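Local coordinates for putative leucoanthocyanidin reductase 1 (PDB 3I6I), which probably catalyses the NADPH-dependent reduction of leucoanthocyanidins in flavonoid biosynthesis, using a Rossmann-fold domain to hold the cofactor, at residues Y38-P43 with I63-L68; L14-T19 with S89-E94. All blocks are in the same frame, centred on the assembly; numbering follows the deposited sequence.

Both contacts belong to the parallel sheet of the Rossmann fold, where strands run in the order 63-66, 37-41, 13-16, 86-89, 114-116. Contact 1 joins the outermost strand 63-66 to 37-41, and contact 2 joins the ends of 13-16 and 86-89; their centres are about 11 Å apart. Strand 13-16 also pairs with 37-41, Tyr38 O lying 3.0 Å from Ile15 N, a probable hydrogen bond. Along the chain, contact 1 is nested inside the loop that contact 2 closes. Two neighbouring strand pairs thus bring their C-terminal ends to one NADPH: Arg42 takes the 2'-phosphate, while contact 2 approaches the adenosine ribose and the C5 atoms at either end of the pyrophosphate.

Contact 1: residues Y38-P43 with I63-L68; sequences YILARP and IIVYGL. With NDP (NADPH dihydro-nicotinamide-adenine-dinucleotide phosphate), chain B.
The Tyr38 ring and the Ile63 side chain lie side by side and point the same way, with Ile63 CD1 over one ring face, 3.9 Å from the centroid and 30° off the normal, a CH-pi contact. Val65 CG1 meets the same ring at its edge, 3.9 Å from Tyr38 CD1. On the other face of the sheet, Ala41 CB packs 3.6 Å from Ile64 CG2 and also touches the Tyr66 ring. Four parallel-strand bonds fix this register; Ala41 N to Val65 O, at 2.8 Å, is one.

Beyond the strands, Arg42 runs extended through chi1 and chi2, then bends at chi3 (-53°), which turns its guanidinium over Leu68. Leu68 CD2 sits above one face, 3.3 Å from Arg42 NH1, and the NADPH 2'-phosphate lies at the edge. Arg42 NE reaches NDP O2X at 3.0 Å, nearly straight (172°), and Arg42 NH2 reaches NDP O3X at 2.7 Å. This two-pronged grip is consistent with a preference for NADPH.

The two strands are the outer limbs of the beta-alpha-beta unit 37-41, 48-59, 63-66: Phe54 of helix 48-59 covers Ile39, Ala41 and Ile64, while Leu40 packs on helix 72-81 and strand 13-16 flanks 37-41.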
loop_
_atom_site.group_PDB
_atom_site.type_symbol
_atom_site.label_atom_id
_atom_site.label_comp_id
_atom_site.label_asym_id
_atom_site.label_seq_id
_atom_site.Cartn_x
_atom_site.Cartn_y
_atom_site.Cartn_z
ATOM N N TYR A 38 -6.257 8.086 -15.941
ATOM C CA TYR A 38 -7.484 7.390 -16.304
ATOM C C TYR A 38 -7.823 6.474 -15.146
ATOM O O TYR A 38 -6.943 5.811 -14.604
ATOM C CB TYR A 38 -7.292 6.534 -17.567
ATOM C CG TYR A 38 -7.064 7.323 -18.840
ATOM C CD1 TYR A 38 -8.055 7.426 -19.816
ATOM C CD2 TYR A 38 -5.868 7.998 -19.041
ATOM C CE1 TYR A 38 -7.841 8.155 -20.963
ATOM C CE2 TYR A 38 -5.646 8.734 -20.156
ATOM C CZ TYR A 38 -6.626 8.818 -21.127
ATOM O OH TYR A 38 -6.353 9.560 -22.246
ATOM N N ILE A 39 -9.088 6.441 -14.764
ATOM C CA ILE A 39 -9.527 5.731 -13.573
ATOM C C ILE A 39 -10.516 4.655 -13.983
ATOM O O ILE A 39 -11.555 4.970 -14.582
ATOM C CB ILE A 39 -10.221 6.723 -12.605
ATOM C CG1 ILE A 39 -9.200 7.782 -12.105
ATOM C CG2 ILE A 39 -10.926 6.006 -11.457
ATOM C CD1 ILE A 39 -7.997 7.228 -11.449
ATOM N N LEU A 40 -10.205 3.400 -13.659
ATOM C CA LEU A 40 -11.077 2.290 -13.997
ATOM C C LEU A 40 -12.231 2.224 -13.018
ATOM O O LEU A 40 -12.008 2.273 -11.825
ATOM C CB LEU A 40 -10.291 0.971 -13.983
ATOM C CG LEU A 40 -10.900 -0.296 -14.604
ATOM C CD1 LEU A 40 -11.257 -0.063 -16.095
ATOM C CD2 LEU A 40 -9.874 -1.425 -14.465
ATOM N N ALA A 41 -13.469 2.158 -13.532
ATOM C CA ALA A 41 -14.674 2.117 -12.715
ATOM C C ALA A 41 -15.494 0.868 -13.043
ATOM O O ALA A 41 -15.671 0.525 -14.214
ATOM C CB ALA A 41 -15.544 3.369 -12.989
ATOM N N ARG A 42 -15.983 0.199 -12.001
ATOM C CA ARG A 42 -16.961 -0.875 -12.129
ATOM C C ARG A 42 -18.247 -0.270 -12.655
ATOM O O ARG A 42 -18.724 0.725 -12.110
ATOM C CB ARG A 42 -17.227 -1.489 -10.748
ATOM C CG ARG A 42 -18.163 -2.690 -10.699
ATOM C CD ARG A 42 -18.266 -3.252 -9.262
ATOM N NE ARG A 42 -16.954 -3.547 -8.669
ATOM C CZ ARG A 42 -16.265 -4.688 -8.810
ATOM N NH1 ARG A 42 -16.741 -5.705 -9.529
ATOM N NH2 ARG A 42 -15.076 -4.813 -8.229
ATOM N N PRO A 43 -18.819 -0.853 -13.720
ATOM C CA PRO A 43 -20.123 -0.382 -14.194
ATOM C C PRO A 43 -21.224 -0.501 -13.141
ATOM O O PRO A 43 -21.213 -1.443 -12.354
ATOM C CB PRO A 43 -20.442 -1.336 -15.348
ATOM C CG PRO A 43 -19.121 -1.809 -15.835
ATOM C CD PRO A 43 -18.237 -1.866 -14.616
ATOM N N ILE A 63 -10.050 10.859 -16.244
ATOM C CA ILE A 63 -10.937 10.339 -17.292
ATOM C C ILE A 63 -11.416 8.986 -16.804
ATOM O O ILE A 63 -10.608 8.081 -16.564
ATOM C CB ILE A 63 -10.196 10.184 -18.616
ATOM C CG1 ILE A 63 -9.739 11.566 -19.104
ATOM C CG2 ILE A 63 -11.096 9.482 -19.661
ATOM C CD1 ILE A 63 -8.691 11.506 -20.180
ATOM N N ILE A 64 -12.721 8.846 -16.618
ATOM C CA ILE A 64 -13.267 7.572 -16.156
ATOM C C ILE A 64 -13.459 6.608 -17.338
ATOM O O ILE A 64 -14.022 6.984 -18.376
ATOM C CB ILE A 64 -14.574 7.758 -15.365
ATOM C CG1 ILE A 64 -14.319 8.642 -14.134
ATOM C CG2 ILE A 64 -15.093 6.419 -14.904
ATOM C CD1 ILE A 64 -15.532 8.815 -13.242
ATOM N N VAL A 65 -12.971 5.383 -17.155
ATOM C CA VAL A 65 -13.128 4.267 -18.093
ATOM C C VAL A 65 -13.757 3.069 -17.372
ATOM O O VAL A 65 -13.454 2.775 -16.219
ATOM C CB VAL A 65 -11.779 3.861 -18.744
ATOM C CG1 VAL A 65 -11.111 5.072 -19.402
ATOM C CG2 VAL A 65 -10.850 3.267 -17.736
ATOM N N TYR A 66 -14.674 2.386 -18.047
ATOM C CA TYR A 66 -15.456 1.353 -17.398
ATOM C C TYR A 66 -14.920 -0.015 -17.712
ATOM O O TYR A 66 -14.751 -0.364 -18.874
ATOM C CB TYR A 66 -16.925 1.471 -17.830
ATOM C CG TYR A 66 -17.500 2.785 -17.367
ATOM C CD1 TYR A 66 -17.942 2.944 -16.050
ATOM C CD2 TYR A 66 -17.534 3.887 -18.210
ATOM C CE1 TYR A 66 -18.442 4.153 -15.602
ATOM C CE2 TYR A 66 -18.036 5.113 -17.771
ATOM C CZ TYR A 66 -18.494 5.235 -16.465
ATOM O OH TYR A 66 -18.988 6.438 -16.015
ATOM N N GLY A 67 -14.651 -0.794 -16.678
ATOM C CA GLY A 67 -14.270 -2.185 -16.859
ATOM C C GLY A 67 -13.811 -2.783 -15.547
ATOM O O GLY A 67 -13.835 -2.117 -14.507
ATOM N N LEU A 68 -13.384 -4.039 -15.627
ATOM C CA LEU A 68 -12.956 -4.836 -14.487
ATOM C C LEU A 68 -11.676 -5.547 -14.911
ATOM O O LEU A 68 -11.608 -6.071 -16.027
ATOM C CB LEU A 68 -14.012 -5.883 -14.131
ATOM C CG LEU A 68 -15.313 -5.407 -13.458
ATOM C CD1 LEU A 68 -16.245 -6.584 -13.278
ATOM C CD2 LEU A 68 -15.009 -4.730 -12.120
HETATM P PA NDP B . -9.697 -1.436 -1.149
HETATM O O1A NDP B . -10.604 -2.613 -0.885
HETATM O O2A NDP B . -9.855 -0.116 -0.187
HETATM O O5B NDP B . -9.769 -0.854 -2.648
HETATM C C5B NDP B . -9.732 -1.727 -3.733
HETATM C C4B NDP B . -10.035 -1.027 -5.002
HETATM O O4B NDP B . -9.890 -2.109 -6.001
HETATM C C3B NDP B . -11.507 -0.547 -5.079
HETATM O O3B NDP B . -11.630 0.679 -5.848
HETATM C C2B NDP B . -12.205 -1.692 -5.811
HETATM O O2B NDP B . -13.346 -1.197 -6.512
HETATM C C1B NDP B . -11.119 -2.055 -6.820
HETATM N N9A NDP B . -11.249 -3.360 -7.467
HETATM C C8A NDP B . -11.261 -4.537 -6.841
HETATM N N7A NDP B . -11.359 -5.510 -7.750
HETATM C C5A NDP B . -11.393 -4.949 -8.963
HETATM C C6A NDP B . -11.491 -5.459 -10.259
HETATM N N6A NDP B . -11.554 -6.776 -10.468
HETATM N N1A NDP B . -11.511 -4.600 -11.297
HETATM C C2A NDP B . -11.420 -3.287 -11.090
HETATM N N3A NDP B . -11.310 -2.759 -9.864
HETATM C C4A NDP B . -11.309 -3.579 -8.789
HETATM O O3 NDP B . -8.188 -1.946 -0.996
HETATM P PN NDP B . -6.966 -1.362 -0.079
HETATM O O1N NDP B . -6.579 0.057 -0.256
HETATM O O2N NDP B . -7.320 -1.869 1.368
HETATM O O5D NDP B . -5.799 -2.410 -0.575
HETATM C C5D NDP B . -5.004 -2.104 -1.730
HETATM C C4D NDP B . -3.658 -2.758 -1.583
HETATM O O4D NDP B . -3.027 -2.010 -0.507
HETATM C C3D NDP B . -3.680 -4.207 -1.164
HETATM O O3D NDP B . -2.571 -4.866 -1.767
HETATM C C2D NDP B . -3.438 -4.120 0.331
HETATM O O2D NDP B . -2.728 -5.278 0.721
HETATM C C1D NDP B . -2.511 -2.914 0.460
HETATM N N1N NDP B . -2.671 -2.096 1.717
HETATM C C2N NDP B . -1.549 -1.615 2.435
HETATM C C3N NDP B . -1.682 -1.224 3.701
HETATM C C7N NDP B . -0.460 -0.674 4.462
HETATM O O7N NDP B . 0.633 -0.549 3.898
HETATM N N7N NDP B . -0.674 -0.273 5.703
HETATM C C4N NDP B . -3.058 -1.314 4.380
HETATM C C5N NDP B . -4.182 -1.283 3.351
HETATM C C6N NDP B . -3.949 -1.598 2.083
HETATM P P2B NDP B . -14.867 -1.689 -6.002
HETATM O O1X NDP B . -15.158 -1.102 -4.668
HETATM O O2X NDP B . -15.811 -1.242 -7.201
HETATM O O3X NDP B . -14.828 -3.271 -5.966
#

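Contact 2: residues L14-T19 with S89-E94; sequences LIAGAT and STVGGE. With NDP (NADPH dihydro-nicotinamide-adenine-dinucleotide phosphate), chain B.
With chi1 at 61°, Thr90 places OG1 between its own backbone N and carbonyl carbon and turns it toward the carbonyls of Ala16 and Gly17. The hydroxyl oxygen Thr90 OG1 lies 3.0 Å from Ala16 O and 2.8 Å from Gly17 O. The backbone bond is clear: Thr90 N to Ala16 O is 2.8 Å with an N-H...O angle of 168°, and it extends the parallel pairing of Ala16 with Ser89 just past the strand ends. Hydrophobic contact is slight, Ala16 CB standing 4.5 Å from Val91 CG1.

At Gly17 the positive phi of 91° and the closeness of Thr90 OG1 suit a residue without a side chain. Its CA lies 3.2 Å from NDP C4B, in the glycine-rich turn after the first strand, a hallmark of Rossmann dinucleotide binding. Thr19 directs OG1 to the ribose hydroxyl NDP O3B at 2.6 Å. From the other loop, Val91 sets CG1 3.7 Å from the ribose oxygen NDP O4B, and its carbonyl is bonded to Ser118 OG.

The chemistry implies that the N-H of Thr90, given to Ala16 O, ties the two cofactor-binding loops together. Gly17 CA, Thr19 OG1 and Val91 CG1 meet the adenosine ribose, while the 89-94 loop reaches the C5 atoms of both riboses, Gly92 N approaching NDP C5B and the carbonyl oxygens of Thr90 and Val91 approaching NDP C5D.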
loop_
_atom_site.group_PDB
_atom_site.type_symbol
_atom_site.label_atom_id
_atom_site.label_comp_id
_atom_site.label_asym_id
_atom_site.label_seq_id
_atom_site.Cartn_x
_atom_site.Cartn_y
_atom_site.Cartn_z
ATOM N N LEU A 14 -3.108 4.531 -16.066
ATOM C CA LEU A 14 -4.369 3.857 -15.714
ATOM C C LEU A 14 -4.243 3.316 -14.300
ATOM O O LEU A 14 -3.327 2.512 -13.994
ATOM C CB LEU A 14 -4.658 2.680 -16.661
ATOM C CG LEU A 14 -5.925 1.870 -16.380
ATOM C CD1 LEU A 14 -7.248 2.696 -16.554
ATOM C CD2 LEU A 14 -5.974 0.596 -17.225
ATOM N N ILE A 15 -5.167 3.717 -13.443
ATOM C CA ILE A 15 -5.226 3.218 -12.059
ATOM C C ILE A 15 -6.479 2.374 -11.875
ATOM O O ILE A 15 -7.597 2.828 -12.146
ATOM C CB ILE A 15 -5.234 4.405 -11.067
ATOM C CG1 ILE A 15 -4.009 5.298 -11.332
ATOM C CG2 ILE A 15 -5.315 3.915 -9.600
ATOM C CD1 ILE A 15 -3.807 6.366 -10.371
ATOM N N ALA A 16 -6.280 1.156 -11.406
ATOM C CA ALA A 16 -7.364 0.278 -11.015
ATOM C C ALA A 16 -7.415 0.264 -9.504
ATOM O O ALA A 16 -6.396 0.084 -8.850
ATOM C CB ALA A 16 -7.139 -1.135 -11.542
ATOM N N GLY A 17 -8.605 0.455 -8.955
ATOM C CA GLY A 17 -8.765 0.511 -7.493
ATOM C C GLY A 17 -8.645 1.901 -6.906
ATOM O O GLY A 17 -8.369 2.072 -5.704
ATOM N N ALA A 18 -8.890 2.911 -7.726
ATOM C CA ALA A 18 -8.808 4.307 -7.269
ATOM C C ALA A 18 -9.816 4.721 -6.163
ATOM O O ALA A 18 -9.603 5.737 -5.497
ATOM C CB ALA A 18 -8.895 5.246 -8.456
ATOM N N THR A 19 -10.901 3.960 -5.961
ATOM C CA THR A 19 -11.871 4.271 -4.892
ATOM C C THR A 19 -11.535 3.595 -3.569
ATOM O O THR A 19 -12.226 3.817 -2.562
ATOM C CB THR A 19 -13.327 3.905 -5.275
ATOM O OG1 THR A 19 -13.469 2.484 -5.360
ATOM C CG2 THR A 19 -13.706 4.532 -6.575
ATOM N N SER A 89 -2.107 -0.832 -10.121
ATOM C CA SER A 89 -3.172 -1.579 -9.496
ATOM C C SER A 89 -3.110 -1.417 -7.993
ATOM O O SER A 89 -2.082 -1.703 -7.369
ATOM C CB SER A 89 -3.068 -3.050 -9.839
ATOM O OG SER A 89 -3.995 -3.819 -9.108
ATOM N N THR A 90 -4.225 -0.958 -7.423
ATOM C CA THR A 90 -4.378 -0.816 -5.950
ATOM C C THR A 90 -5.585 -1.629 -5.482
ATOM O O THR A 90 -6.273 -1.283 -4.502
ATOM C CB THR A 90 -4.528 0.684 -5.551
ATOM O OG1 THR A 90 -5.695 1.245 -6.154
ATOM C CG2 THR A 90 -3.275 1.541 -5.974
ATOM N N VAL A 91 -5.829 -2.755 -6.128
ATOM C CA VAL A 91 -6.979 -3.591 -5.748
ATOM C C VAL A 91 -6.781 -4.227 -4.381
ATOM O O VAL A 91 -5.637 -4.434 -3.922
ATOM C CB VAL A 91 -7.326 -4.696 -6.837
ATOM C CG1 VAL A 91 -7.555 -4.049 -8.200
ATOM C CG2 VAL A 91 -6.265 -5.809 -6.924
ATOM N N GLY A 92 -7.886 -4.571 -3.737
ATOM C CA GLY A 92 -7.830 -5.079 -2.379
ATOM C C GLY A 92 -7.309 -6.502 -2.253
ATOM O O GLY A 92 -7.244 -7.262 -3.229
ATOM N N GLY A 93 -7.044 -6.894 -1.017
ATOM C CA GLY A 93 -6.538 -8.225 -0.708
ATOM C C GLY A 93 -7.346 -9.396 -1.217
ATOM O O GLY A 93 -6.779 -10.419 -1.601
ATOM N N GLU A 94 -8.663 -9.251 -1.227
ATOM C CA GLU A 94 -9.567 -10.248 -1.777
ATOM C C GLU A 94 -9.464 -10.402 -3.304
ATOM O O GLU A 94 -9.891 -11.411 -3.836
ATOM C CB GLU A 94 -11.038 -9.954 -1.358
ATOM C CG GLU A 94 -11.776 -8.803 -2.115
ATOM C CD GLU A 94 -11.116 -7.411 -1.971
ATOM O OE1 GLU A 94 -10.764 -6.999 -0.832
ATOM O OE2 GLU A 94 -10.938 -6.723 -3.011
HETATM P PA NDP B . -9.697 -1.436 -1.149
HETATM O O1A NDP B . -10.604 -2.613 -0.885
HETATM O O2A NDP B . -9.855 -0.116 -0.187
HETATM O O5B NDP B . -9.769 -0.854 -2.648
HETATM C C5B NDP B . -9.732 -1.727 -3.733
HETATM C C4B NDP B . -10.035 -1.027 -5.002
HETATM O O4B NDP B . -9.890 -2.109 -6.001
HETATM C C3B NDP B . -11.507 -0.547 -5.079
HETATM O O3B NDP B . -11.630 0.679 -5.848
HETATM C C2B NDP B . -12.205 -1.692 -5.811
HETATM O O2B NDP B . -13.346 -1.197 -6.512
HETATM C C1B NDP B . -11.119 -2.055 -6.820
HETATM N N9A NDP B . -11.249 -3.360 -7.467
HETATM C C8A NDP B . -11.261 -4.537 -6.841
HETATM N N7A NDP B . -11.359 -5.510 -7.750
HETATM C C5A NDP B . -11.393 -4.949 -8.963
HETATM C C6A NDP B . -11.491 -5.459 -10.259
HETATM N N6A NDP B . -11.554 -6.776 -10.468
HETATM N N1A NDP B . -11.511 -4.600 -11.297
HETATM C C2A NDP B . -11.420 -3.287 -11.090
HETATM N N3A NDP B . -11.310 -2.759 -9.864
HETATM C C4A NDP B . -11.309 -3.579 -8.789
HETATM O O3 NDP B . -8.188 -1.946 -0.996
HETATM P PN NDP B . -6.966 -1.362 -0.079
HETATM O O1N NDP B . -6.579 0.057 -0.256
HETATM O O2N NDP B . -7.320 -1.869 1.368
HETATM O O5D NDP B . -5.799 -2.410 -0.575
HETATM C C5D NDP B . -5.004 -2.104 -1.730
HETATM C C4D NDP B . -3.658 -2.758 -1.583
HETATM O O4D NDP B . -3.027 -2.010 -0.507
HETATM C C3D NDP B . -3.680 -4.207 -1.164
HETATM O O3D NDP B . -2.571 -4.866 -1.767
HETATM C C2D NDP B . -3.438 -4.120 0.331
HETATM O O2D NDP B . -2.728 -5.278 0.721
HETATM C C1D NDP B . -2.511 -2.914 0.460
HETATM N N1N NDP B . -2.671 -2.096 1.717
HETATM C C2N NDP B . -1.549 -1.615 2.435
HETATM C C3N NDP B . -1.682 -1.224 3.701
HETATM C C7N NDP B . -0.460 -0.674 4.462
HETATM O O7N NDP B . 0.633 -0.549 3.898
HETATM N N7N NDP B . -0.674 -0.273 5.703
HETATM C C4N NDP B . -3.058 -1.314 4.380
HETATM C C5N NDP B . -4.182 -1.283 3.351
HETATM C C6N NDP B . -3.949 -1.598 2.083
HETATM P P2B NDP B . -14.867 -1.689 -6.002
HETATM O O1X NDP B . -15.158 -1.102 -4.668
HETATM O O2X NDP B . -15.811 -1.242 -7.201
HETATM O O3X NDP B . -14.828 -3.271 -5.966
#